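Local coordinates for protein plasmodium falciparum gamete antigen 27/25 (Plasmodium falciparum, PDB 1N81) that is essential for sexual development of the malaria parasite, although its molecular function is unknown and it may dimerize, at residues A[20-25]-A[79-84]; A[52-57]-A[73-78]; A[29-34]-A[97-102]. One frame throughout, in Å; residues are numbered along the deposited sequence.

The three contacts show how an all-helical fold is knitted together by reusing a few helices. Contacts 1 and 2 share helix 71-89, and their centres lie about 7 Å apart: Ile81 CG2 meets Ile53 CG2 at 3.6 Å, and Ile81 CD1 meets Val57 CG2 at 3.7 Å, so that the apolar parts of both merge. Contact 3 shares helix 13-35 with contact 1 and is centred about 13 Å from it. Contacts 2 and 3 are about 18 Å apart between centres, yet segment 29-34 touches contact 2 through Tyr29, whose CZ lies 3.5 Å from Ile53 CG1. Along the chain, contact 2 nests inside the loops closed by the other two.

Contact 1: residues A[20-25]-A[79-84]; sequences DIEFHA and NRISDR
Glu22 OE1 accepts three N-H groups from two arginines, Arg80 and Arg84, and so forms the centre of a buried salt-bridge network between helices 13-35 and 71-89 of this all-helical fold. The network illustrates how charge can be accommodated in a helical core: by setting the carboxylate against two guanidinium groups that bond it directly. The segments run in roughly the same direction, at 33°, and Glu22 reaches across on an extended side chain.

Arg80 takes the carboxylate side-on. Its NE meets Glu22 OE1 at 2.8 Å and its NH2 meets Glu22 OE2 at 2.8 Å, each on the syn lone pair, while the carboxylate and guanidinium planes lie within 16° of each other. The bend of the arginine chain at chi3 (-61°) turns NE and NH2 together toward the acid, and this pair of hydrogen bonds helps fix the rotation of the carboxylate.

Arg84 comes end-on to one oxygen, through bonds more bent than those from Arg80. Arg84 NH1 lies 2.8 Å from Glu22 OE1 and meets the anti lone pair of that oxygen, whereas Arg84 NH2, 2.9 Å from Glu22 OE1, approaches from above the carboxylate plane. Arg84 NH2 also forms a salt bridge with Glu109 on helix 96-122, and Arg80 NH1 donates a hydrogen bond to Gln168 on helix 156-173. The network thus ties four helices together, and the two acids probably offset the positive charge of the arginines.

Phe23 brings CE2 over one face of the Arg84 guanidinium, 3.3 Å above its plane and offset toward the rim, the two planes being well tilted. Beyond the charges, Ile81 rests its CD1 against the first helix, 3.7 Å from Glu22 O and 3.9 Å from Ala25 CB.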
loop_
_atom_site.group_PDB
_atom_site.type_symbol
_atom_site.label_atom_id
_atom_site.label_comp_id
_atom_site.label_asym_id
_atom_site.label_seq_id
_atom_site.Cartn_x
_atom_site.Cartn_y
_atom_site.Cartn_z
ATOM N N ASP A 20 -4.679 3.933 4.057
ATOM C CA ASP A 20 -4.651 3.819 5.521
ATOM C C ASP A 20 -5.087 2.467 5.997
ATOM O O ASP A 20 -4.479 1.883 6.911
ATOM C CB ASP A 20 -5.505 4.911 6.189
ATOM C CG ASP A 20 -4.754 6.234 6.300
ATOM O OD1 ASP A 20 -3.538 6.238 5.984
ATOM O OD2 ASP A 20 -5.347 7.256 6.707
ATOM N N ILE A 21 -6.132 1.948 5.372
ATOM C CA ILE A 21 -6.640 0.644 5.736
ATOM C C ILE A 21 -5.608 -0.496 5.577
ATOM O O ILE A 21 -5.359 -1.264 6.519
ATOM C CB ILE A 21 -7.884 0.314 4.898
ATOM C CG1 ILE A 21 -9.075 1.143 5.416
ATOM C CG2 ILE A 21 -8.181 -1.177 4.953
ATOM C CD1 ILE A 21 -10.211 1.245 4.432
ATOM N N GLU A 22 -5.019 -0.578 4.391
ATOM C CA GLU A 22 -4.024 -1.598 4.047
ATOM C C GLU A 22 -2.755 -1.482 4.880
ATOM O O GLU A 22 -2.260 -2.464 5.422
ATOM C CB GLU A 22 -3.629 -1.464 2.562
ATOM C CG GLU A 22 -2.391 -2.302 2.168
ATOM C CD GLU A 22 -2.312 -2.645 0.672
ATOM O OE1 GLU A 22 -1.288 -3.230 0.241
ATOM O OE2 GLU A 22 -3.268 -2.347 -0.070
ATOM N N PHE A 23 -2.226 -0.272 4.995
ATOM C CA PHE A 23 -0.988 -0.135 5.729
ATOM C C PHE A 23 -1.122 -0.247 7.247
ATOM O O PHE A 23 -0.214 -0.754 7.883
ATOM C CB PHE A 23 -0.256 1.152 5.285
ATOM C CG PHE A 23 0.371 1.038 3.910
ATOM C CD1 PHE A 23 -0.327 1.443 2.767
ATOM C CD2 PHE A 23 1.614 0.431 3.747
ATOM C CE1 PHE A 23 0.199 1.247 1.477
ATOM C CE2 PHE A 23 2.169 0.220 2.440
ATOM C CZ PHE A 23 1.449 0.636 1.301
ATOM N N HIS A 24 -2.233 0.206 7.835
ATOM C CA HIS A 24 -2.385 0.044 9.286
ATOM C C HIS A 24 -2.696 -1.405 9.571
ATOM O O HIS A 24 -2.242 -1.972 10.574
ATOM C CB HIS A 24 -3.490 0.943 9.851
ATOM C CG HIS A 24 -3.063 2.366 10.028
ATOM N ND1 HIS A 24 -2.525 2.839 11.208
ATOM C CD2 HIS A 24 -3.009 3.402 9.152
ATOM C CE1 HIS A 24 -2.158 4.099 11.049
ATOM N NE2 HIS A 24 -2.439 4.468 9.809
ATOM N N ALA A 25 -3.446 -2.039 8.677
ATOM C CA ALA A 25 -3.732 -3.453 8.902
ATOM C C ALA A 25 -2.387 -4.212 8.846
ATOM O O ALA A 25 -2.155 -5.159 9.605
ATOM C CB ALA A 25 -4.711 -4.005 7.826
ATOM N N ASN A 79 -3.213 -10.140 -0.197
ATOM C CA ASN A 79 -2.015 -10.668 -0.843
ATOM C C ASN A 79 -0.816 -9.769 -0.592
ATOM O O ASN A 79 0.239 -10.240 -0.163
ATOM C CB ASN A 79 -2.193 -10.806 -2.363
ATOM C CG ASN A 79 -3.180 -11.884 -2.743
ATOM O OD1 ASN A 79 -3.361 -12.840 -2.010
ATOM N ND2 ASN A 79 -3.812 -11.741 -3.904
ATOM N N ARG A 80 -0.981 -8.475 -0.862
ATOM C CA ARG A 80 0.123 -7.527 -0.680
ATOM C C ARG A 80 0.612 -7.529 0.763
ATOM O O ARG A 80 1.813 -7.467 1.020
ATOM C CB ARG A 80 -0.290 -6.101 -1.106
ATOM C CG ARG A 80 -0.274 -5.875 -2.648
ATOM C CD ARG A 80 -0.442 -4.384 -2.950
ATOM N NE ARG A 80 -1.717 -3.866 -2.441
ATOM C CZ ARG A 80 -2.849 -3.877 -3.131
ATOM N NH1 ARG A 80 -2.851 -4.382 -4.362
ATOM N NH2 ARG A 80 -3.963 -3.359 -2.606
ATOM N N ILE A 81 -0.313 -7.614 1.708
ATOM C CA ILE A 81 0.083 -7.609 3.104
ATOM C C ILE A 81 0.928 -8.862 3.404
ATOM O O ILE A 81 2.019 -8.764 3.969
ATOM C CB ILE A 81 -1.157 -7.550 4.037
ATOM C CG1 ILE A 81 -1.761 -6.122 4.045
ATOM C CG2 ILE A 81 -0.759 -7.973 5.436
ATOM C CD1 ILE A 81 -3.133 -5.999 4.845
ATOM N N SER A 82 0.432 -10.032 3.013
ATOM C CA SER A 82 1.188 -11.253 3.261
ATOM C C SER A 82 2.565 -11.141 2.599
ATOM O O SER A 82 3.570 -11.518 3.191
ATOM C CB SER A 82 0.444 -12.484 2.730
ATOM O OG SER A 82 1.150 -13.650 3.122
ATOM N N ASP A 83 2.630 -10.601 1.388
ATOM C CA ASP A 83 3.940 -10.482 0.770
ATOM C C ASP A 83 4.884 -9.581 1.557
ATOM O O ASP A 83 6.081 -9.841 1.616
ATOM C CB ASP A 83 3.813 -10.013 -0.678
ATOM C CG ASP A 83 3.169 -11.079 -1.573
ATOM O OD1 ASP A 83 3.071 -12.254 -1.132
ATOM O OD2 ASP A 83 2.771 -10.754 -2.711
ATOM N N ARG A 84 4.350 -8.532 2.177
ATOM C CA ARG A 84 5.184 -7.629 2.961
ATOM C C ARG A 84 5.687 -8.366 4.189
ATOM O O ARG A 84 6.813 -8.134 4.616
ATOM C CB ARG A 84 4.423 -6.360 3.388
ATOM C CG ARG A 84 4.147 -5.360 2.247
ATOM C CD ARG A 84 3.499 -4.067 2.789
ATOM N NE ARG A 84 3.025 -3.257 1.674
ATOM C CZ ARG A 84 1.784 -3.274 1.201
ATOM N NH1 ARG A 84 0.857 -4.050 1.755
ATOM N NH2 ARG A 84 1.488 -2.530 0.148
#

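Contact 2: residues A[52-57]-A[73-78]; sequences SIRRYV and VQDNIV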
loop_
_atom_site.group_PDB
_atom_site.type_symbol
_atom_site.label_atom_id
_atom_site.label_comp_id
_atom_site.label_asym_id
_atom_site.label_seq_id
_atom_site.Cartn_x
_atom_site.Cartn_y
_atom_site.Cartn_z
ATOM N N SER A 52 -6.806 -14.760 8.941
ATOM C CA SER A 52 -6.555 -13.750 9.952
ATOM C C SER A 52 -6.212 -12.394 9.342
ATOM O O SER A 52 -6.740 -11.366 9.775
ATOM C CB SER A 52 -5.426 -14.172 10.885
ATOM O OG SER A 52 -5.766 -15.378 11.535
ATOM N N ILE A 53 -5.343 -12.385 8.336
ATOM C CA ILE A 53 -4.953 -11.122 7.743
ATOM C C ILE A 53 -6.199 -10.403 7.228
ATOM O O ILE A 53 -6.361 -9.198 7.438
ATOM C CB ILE A 53 -3.943 -11.306 6.577
ATOM C CG1 ILE A 53 -2.588 -11.800 7.104
ATOM C CG2 ILE A 53 -3.760 -9.950 5.819
ATOM C CD1 ILE A 53 -1.696 -12.325 5.945
ATOM N N ARG A 54 -7.081 -11.128 6.552
ATOM C CA ARG A 54 -8.284 -10.473 6.051
ATOM C C ARG A 54 -9.099 -9.929 7.219
ATOM O O ARG A 54 -9.769 -8.913 7.086
ATOM C CB ARG A 54 -9.147 -11.427 5.228
ATOM C CG ARG A 54 -10.292 -10.685 4.567
ATOM C CD ARG A 54 -11.166 -11.555 3.715
ATOM N NE ARG A 54 -10.838 -11.530 2.289
ATOM C CZ ARG A 54 -9.915 -12.302 1.732
ATOM N NH1 ARG A 54 -9.223 -13.149 2.484
ATOM N NH2 ARG A 54 -9.714 -12.268 0.426
ATOM N N ARG A 55 -9.037 -10.593 8.364
ATOM C CA ARG A 55 -9.777 -10.106 9.526
ATOM C C ARG A 55 -9.164 -8.762 9.944
ATOM O O ARG A 55 -9.875 -7.845 10.349
ATOM C CB ARG A 55 -9.706 -11.126 10.676
ATOM C CG ARG A 55 -10.619 -10.797 11.863
ATOM C CD ARG A 55 -10.448 -11.802 12.995
ATOM N NE ARG A 55 -10.464 -13.154 12.458
ATOM C CZ ARG A 55 -9.412 -13.962 12.447
ATOM N NH1 ARG A 55 -8.250 -13.562 12.957
ATOM N NH2 ARG A 55 -9.523 -15.162 11.903
ATOM N N TYR A 56 -7.837 -8.635 9.852
ATOM C CA TYR A 56 -7.220 -7.358 10.203
ATOM C C TYR A 56 -7.637 -6.289 9.204
ATOM O O TYR A 56 -7.845 -5.138 9.574
ATOM C CB TYR A 56 -5.683 -7.465 10.274
ATOM C CG TYR A 56 -5.195 -7.982 11.604
ATOM C CD1 TYR A 56 -5.578 -9.240 12.060
ATOM C CD2 TYR A 56 -4.391 -7.201 12.422
ATOM C CE1 TYR A 56 -5.175 -9.703 13.295
ATOM C CE2 TYR A 56 -3.980 -7.659 13.673
ATOM C CZ TYR A 56 -4.376 -8.912 14.091
ATOM O OH TYR A 56 -3.947 -9.394 15.297
ATOM N N VAL A 57 -7.759 -6.651 7.939
ATOM C CA VAL A 57 -8.198 -5.653 6.954
ATOM C C VAL A 57 -9.591 -5.135 7.341
ATOM O O VAL A 57 -9.809 -3.930 7.401
ATOM C CB VAL A 57 -8.237 -6.256 5.528
ATOM C CG1 VAL A 57 -8.921 -5.263 4.539
ATOM C CG2 VAL A 57 -6.769 -6.572 5.065
ATOM N N VAL A 73 -10.486 -6.455 -4.886
ATOM C CA VAL A 73 -9.592 -5.451 -4.317
ATOM C C VAL A 73 -9.157 -5.935 -2.944
ATOM O O VAL A 73 -7.980 -5.895 -2.598
ATOM C CB VAL A 73 -10.296 -4.099 -4.132
ATOM C CG1 VAL A 73 -9.368 -3.132 -3.419
ATOM C CG2 VAL A 73 -10.717 -3.542 -5.473
ATOM N N GLN A 74 -10.121 -6.380 -2.155
ATOM C CA GLN A 74 -9.778 -6.858 -0.843
ATOM C C GLN A 74 -8.804 -8.037 -0.935
ATOM O O GLN A 74 -7.866 -8.113 -0.140
ATOM C CB GLN A 74 -11.017 -7.280 -0.064
ATOM C CG GLN A 74 -10.825 -7.052 1.433
ATOM C CD GLN A 74 -11.905 -7.691 2.261
ATOM O OE1 GLN A 74 -12.187 -8.887 2.123
ATOM N NE2 GLN A 74 -12.511 -6.908 3.146
ATOM N N ASP A 75 -9.010 -8.943 -1.899
ATOM C CA ASP A 75 -8.126 -10.113 -2.054
ATOM C C ASP A 75 -6.682 -9.668 -2.284
ATOM O O ASP A 75 -5.747 -10.259 -1.724
ATOM C CB ASP A 75 -8.523 -11.009 -3.247
ATOM C CG ASP A 75 -9.842 -11.763 -3.036
ATOM O OD1 ASP A 75 -10.240 -11.996 -1.877
ATOM O OD2 ASP A 75 -10.469 -12.137 -4.052
ATOM N N ASN A 76 -6.489 -8.658 -3.138
ATOM C CA ASN A 76 -5.126 -8.181 -3.381
ATOM C C ASN A 76 -4.545 -7.426 -2.198
ATOM O O ASN A 76 -3.319 -7.410 -2.029
ATOM C CB ASN A 76 -5.036 -7.307 -4.626
ATOM C CG ASN A 76 -5.148 -8.121 -5.914
ATOM O OD1 ASN A 76 -4.997 -9.339 -5.897
ATOM N ND2 ASN A 76 -5.394 -7.443 -7.030
ATOM N N ILE A 77 -5.394 -6.790 -1.392
ATOM C CA ILE A 77 -4.868 -6.086 -0.210
ATOM C C ILE A 77 -4.247 -7.165 0.674
ATOM O O ILE A 77 -3.107 -7.026 1.125
ATOM C CB ILE A 77 -5.976 -5.331 0.614
ATOM C CG1 ILE A 77 -6.424 -4.083 -0.139
ATOM C CG2 ILE A 77 -5.414 -4.887 1.993
ATOM C CD1 ILE A 77 -7.534 -3.310 0.588
ATOM N N VAL A 78 -4.994 -8.248 0.892
ATOM C CA VAL A 78 -4.518 -9.364 1.712
ATOM C C VAL A 78 -3.225 -9.939 1.120
ATOM O O VAL A 78 -2.256 -10.191 1.851
ATOM C CB VAL A 78 -5.562 -10.494 1.813
ATOM C CG1 VAL A 78 -4.957 -11.692 2.582
ATOM C CG2 VAL A 78 -6.809 -9.984 2.541
#
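Val78 is the bump around which this contact is shaped. Its side chain sits in a hollow on helix 50-63, with CG2 against Arg54 and, more loosely, Val57, and CG1 against Ile53; Val78 CG2 lies 3.8 Å from Arg54 CB, and Val78 CG1 lies 3.9 Å from Ile53 CG2. Arg54 then folds over the intruding valine: CG stands anti to the backbone N (chi1 -172°), the chain bends at chi3 (-97°), and the guanidinium returns so that Val78 CG2 lies over the centre of one face, 3.9 Å above the plane.

The fit is reciprocal. Val57 is a second bump, received between Gln74 and, one turn on, Ile77 and Val78 of helix 71-89. Its CG2 meets Ile77 CG2 at 3.8 Å, and its CG1 lies alongside the aliphatic part of Gln74, 4.1 Å from CG. The consecutive helices 50-63 and 71-89 cross here at 114°, with the CA atoms of Arg54 and Val78 5.9 Å apart.

Polar groups close the outer rim. Arg54 NE donates to Gln74 OE1 at 3.0 Å in a markedly bent bond, with the donor tilted from the carbonyl plane. Arg54 NH2 forms a salt bridge with Asp75 OD1, although the modelled separation is improbably short and its exact geometry is doubtful. The chemistry implies a contact of two layers: valine and isoleucine methyls fill the inner side, and the arginine lays its flat face over one Val78 methyl while its nitrogens turn to Gln74 and, with less certain geometry, to Asp75.

Contact 3: residues A[29-34]-A[97-102]; sequences YIYLLM and DYIKKI
Ile30 and Ile99 meet methyl to methyl, their CG2 atoms 3.4 Å apart, in a contact made wholly of apolar contacts between helices 13-35 and 96-122. The interface combines aliphatic pairs, a thioether methyl and an aromatic ring, and it exemplifies how a single isoleucine can serve several partners by giving each branch its own task.

Among the aliphatic pairs, Ile30 uses both of its branches. The shorter one, CG2, faces Ile99, and the two side chains slide past each other. The longer one, ending in CD1, reaches Ile102 CG2 at 3.5 Å, the two side chains crossing at about a right angle. Both separations are tighter than usual van der Waals contact, so these methyl pairs are locally tight. The side chains of Ile30 and Ile102 also touch helix 71-89, through Leu85 and Tyr88 respectively, which places this packing against a third helix.

The thioether contact belongs to Met34, one turn further along. Its chain bends at chi2 and again at chi3, bringing the terminal CE within 3.9 Å of Ile99 CD1; nearer the backbone, Met34 CB lies 4.1 Å from Ile99 CG2.

The aromatic contribution is smaller. Tyr31 CD1 lies 3.9 Å from Ile99 CD1, which meets the exposed ring obliquely. Ile99 can serve tyrosine and methionine together because its CG1 occupies the crowded position between backbone N and carbonyl carbon (chi1 68°), sending CD1 toward both.

With the segments nearly antiparallel, at 164°, and their axes 10.2 Å apart at the closest approach, this is lengthwise apolar packing of the sort that holds antiparallel helices together in a helical bundle.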
loop_
_atom_site.group_PDB
_atom_site.type_symbol
_atom_site.label_atom_id
_atom_site.label_comp_id
_atom_site.label_asym_id
_atom_site.label_seq_id
_atom_site.Cartn_x
_atom_site.Cartn_y
_atom_site.Cartn_z
ATOM N N TYR A 29 -0.731 -6.285 11.917
ATOM C CA TYR A 29 -0.390 -7.690 11.784
ATOM C C TYR A 29 1.085 -7.946 12.076
ATOM O O TYR A 29 1.450 -9.011 12.570
ATOM C CB TYR A 29 -0.741 -8.196 10.397
ATOM C CG TYR A 29 -0.992 -9.665 10.385
ATOM C CD1 TYR A 29 -2.255 -10.164 10.654
ATOM C CD2 TYR A 29 0.046 -10.575 10.097
ATOM C CE1 TYR A 29 -2.506 -11.546 10.637
ATOM C CE2 TYR A 29 -0.189 -11.962 10.082
ATOM C CZ TYR A 29 -1.469 -12.437 10.353
ATOM O OH TYR A 29 -1.732 -13.790 10.340
ATOM N N ILE A 30 1.940 -6.977 11.764
ATOM C CA ILE A 30 3.360 -7.144 12.040
ATOM C C ILE A 30 3.545 -7.108 13.554
ATOM O O ILE A 30 4.441 -7.757 14.086
ATOM C CB ILE A 30 4.206 -6.044 11.356
ATOM C CG1 ILE A 30 4.341 -6.366 9.865
ATOM C CG2 ILE A 30 5.591 -5.936 12.006
ATOM C CD1 ILE A 30 5.042 -5.320 9.081
ATOM N N TYR A 31 2.696 -6.356 14.246
ATOM C CA TYR A 31 2.784 -6.308 15.699
ATOM C C TYR A 31 2.455 -7.699 16.248
ATOM O O TYR A 31 3.125 -8.195 17.144
ATOM C CB TYR A 31 1.801 -5.312 16.280
ATOM C CG TYR A 31 1.923 -5.190 17.784
ATOM C CD1 TYR A 31 2.870 -4.357 18.356
ATOM C CD2 TYR A 31 1.102 -5.934 18.632
ATOM C CE1 TYR A 31 2.996 -4.263 19.738
ATOM C CE2 TYR A 31 1.223 -5.846 20.014
ATOM C CZ TYR A 31 2.164 -5.012 20.556
ATOM O OH TYR A 31 2.266 -4.924 21.924
ATOM N N LEU A 32 1.419 -8.322 15.701
ATOM C CA LEU A 32 1.032 -9.664 16.112
ATOM C C LEU A 32 2.240 -10.590 15.944
ATOM O O LEU A 32 2.630 -11.313 16.868
ATOM C CB LEU A 32 -0.124 -10.185 15.239
ATOM C CG LEU A 32 -0.464 -11.671 15.410
ATOM C CD1 LEU A 32 -0.999 -11.884 16.859
ATOM C CD2 LEU A 32 -1.499 -12.123 14.366
ATOM N N LEU A 33 2.831 -10.566 14.748
ATOM C CA LEU A 33 3.971 -11.429 14.472
ATOM C C LEU A 33 5.007 -11.285 15.566
ATOM O O LEU A 33 5.551 -12.271 16.053
ATOM C CB LEU A 33 4.600 -11.093 13.114
ATOM C CG LEU A 33 3.772 -11.563 11.923
ATOM C CD1 LEU A 33 4.465 -11.215 10.612
ATOM C CD2 LEU A 33 3.553 -13.048 12.042
ATOM N N MET A 34 5.263 -10.044 15.951
ATOM C CA MET A 34 6.231 -9.752 16.984
ATOM C C MET A 34 5.852 -10.421 18.314
ATOM O O MET A 34 6.712 -10.951 18.999
ATOM C CB MET A 34 6.372 -8.233 17.123
ATOM C CG MET A 34 7.437 -7.745 18.105
ATOM S SD MET A 34 6.789 -7.790 19.778
ATOM C CE MET A 34 5.634 -6.419 19.756
ATOM N N ASP A 97 12.015 -3.001 18.391
ATOM C CA ASP A 97 12.709 -1.919 17.689
ATOM C C ASP A 97 12.654 -2.151 16.184
ATOM O O ASP A 97 12.683 -1.206 15.397
ATOM C CB ASP A 97 14.188 -1.828 18.094
ATOM C CG ASP A 97 14.400 -1.025 19.361
ATOM O OD1 ASP A 97 13.555 -0.153 19.649
ATOM O OD2 ASP A 97 15.416 -1.255 20.058
ATOM N N TYR A 98 12.597 -3.416 15.787
ATOM C CA TYR A 98 12.564 -3.740 14.374
ATOM C C TYR A 98 11.251 -3.303 13.732
ATOM O O TYR A 98 11.267 -2.631 12.692
ATOM C CB TYR A 98 12.774 -5.239 14.162
ATOM C CG TYR A 98 12.917 -5.630 12.710
ATOM C CD1 TYR A 98 13.974 -5.147 11.936
ATOM C CD2 TYR A 98 11.987 -6.467 12.104
ATOM C CE1 TYR A 98 14.090 -5.488 10.600
ATOM C CE2 TYR A 98 12.097 -6.818 10.767
ATOM C CZ TYR A 98 13.149 -6.326 10.020
ATOM O OH TYR A 98 13.272 -6.678 8.692
ATOM N N ILE A 99 10.122 -3.665 14.350
ATOM C CA ILE A 99 8.830 -3.298 13.783
ATOM C C ILE A 99 8.652 -1.786 13.773
ATOM O O ILE A 99 7.943 -1.250 12.918
ATOM C CB ILE A 99 7.634 -3.977 14.511
ATOM C CG1 ILE A 99 7.470 -3.440 15.935
ATOM C CG2 ILE A 99 7.823 -5.479 14.495
ATOM C CD1 ILE A 99 6.343 -4.098 16.697
ATOM N N LYS A 100 9.300 -1.094 14.708
ATOM C CA LYS A 100 9.219 0.367 14.727
ATOM C C LYS A 100 9.891 0.860 13.433
ATOM O O LYS A 100 9.427 1.817 12.796
ATOM C CB LYS A 100 9.942 0.937 15.949
ATOM C CG LYS A 100 9.028 1.544 17.009
ATOM C CD LYS A 100 8.352 2.828 16.514
ATOM C CE LYS A 100 7.444 3.454 17.577
ATOM N NZ LYS A 100 6.247 2.624 17.946
ATOM N N LYS A 101 10.976 0.188 13.047
ATOM C CA LYS A 101 11.686 0.521 11.823
ATOM C C LYS A 101 10.877 0.085 10.579
ATOM O O LYS A 101 10.956 0.750 9.556
ATOM C CB LYS A 101 13.060 -0.150 11.778
ATOM C CG LYS A 101 13.951 0.375 10.642
ATOM C CD LYS A 101 15.265 -0.404 10.494
ATOM C CE LYS A 101 15.059 -1.846 9.991
ATOM N NZ LYS A 101 16.351 -2.603 9.792
ATOM N N ILE A 102 10.115 -1.012 10.659
ATOM C CA ILE A 102 9.320 -1.466 9.507
ATOM C C ILE A 102 8.182 -0.484 9.283
ATOM O O ILE A 102 7.696 -0.323 8.160
ATOM C CB ILE A 102 8.770 -2.911 9.686
ATOM C CG1 ILE A 102 9.937 -3.896 9.700
ATOM C CG2 ILE A 102 7.815 -3.311 8.492
ATOM C CD1 ILE A 102 10.805 -3.875 8.434
#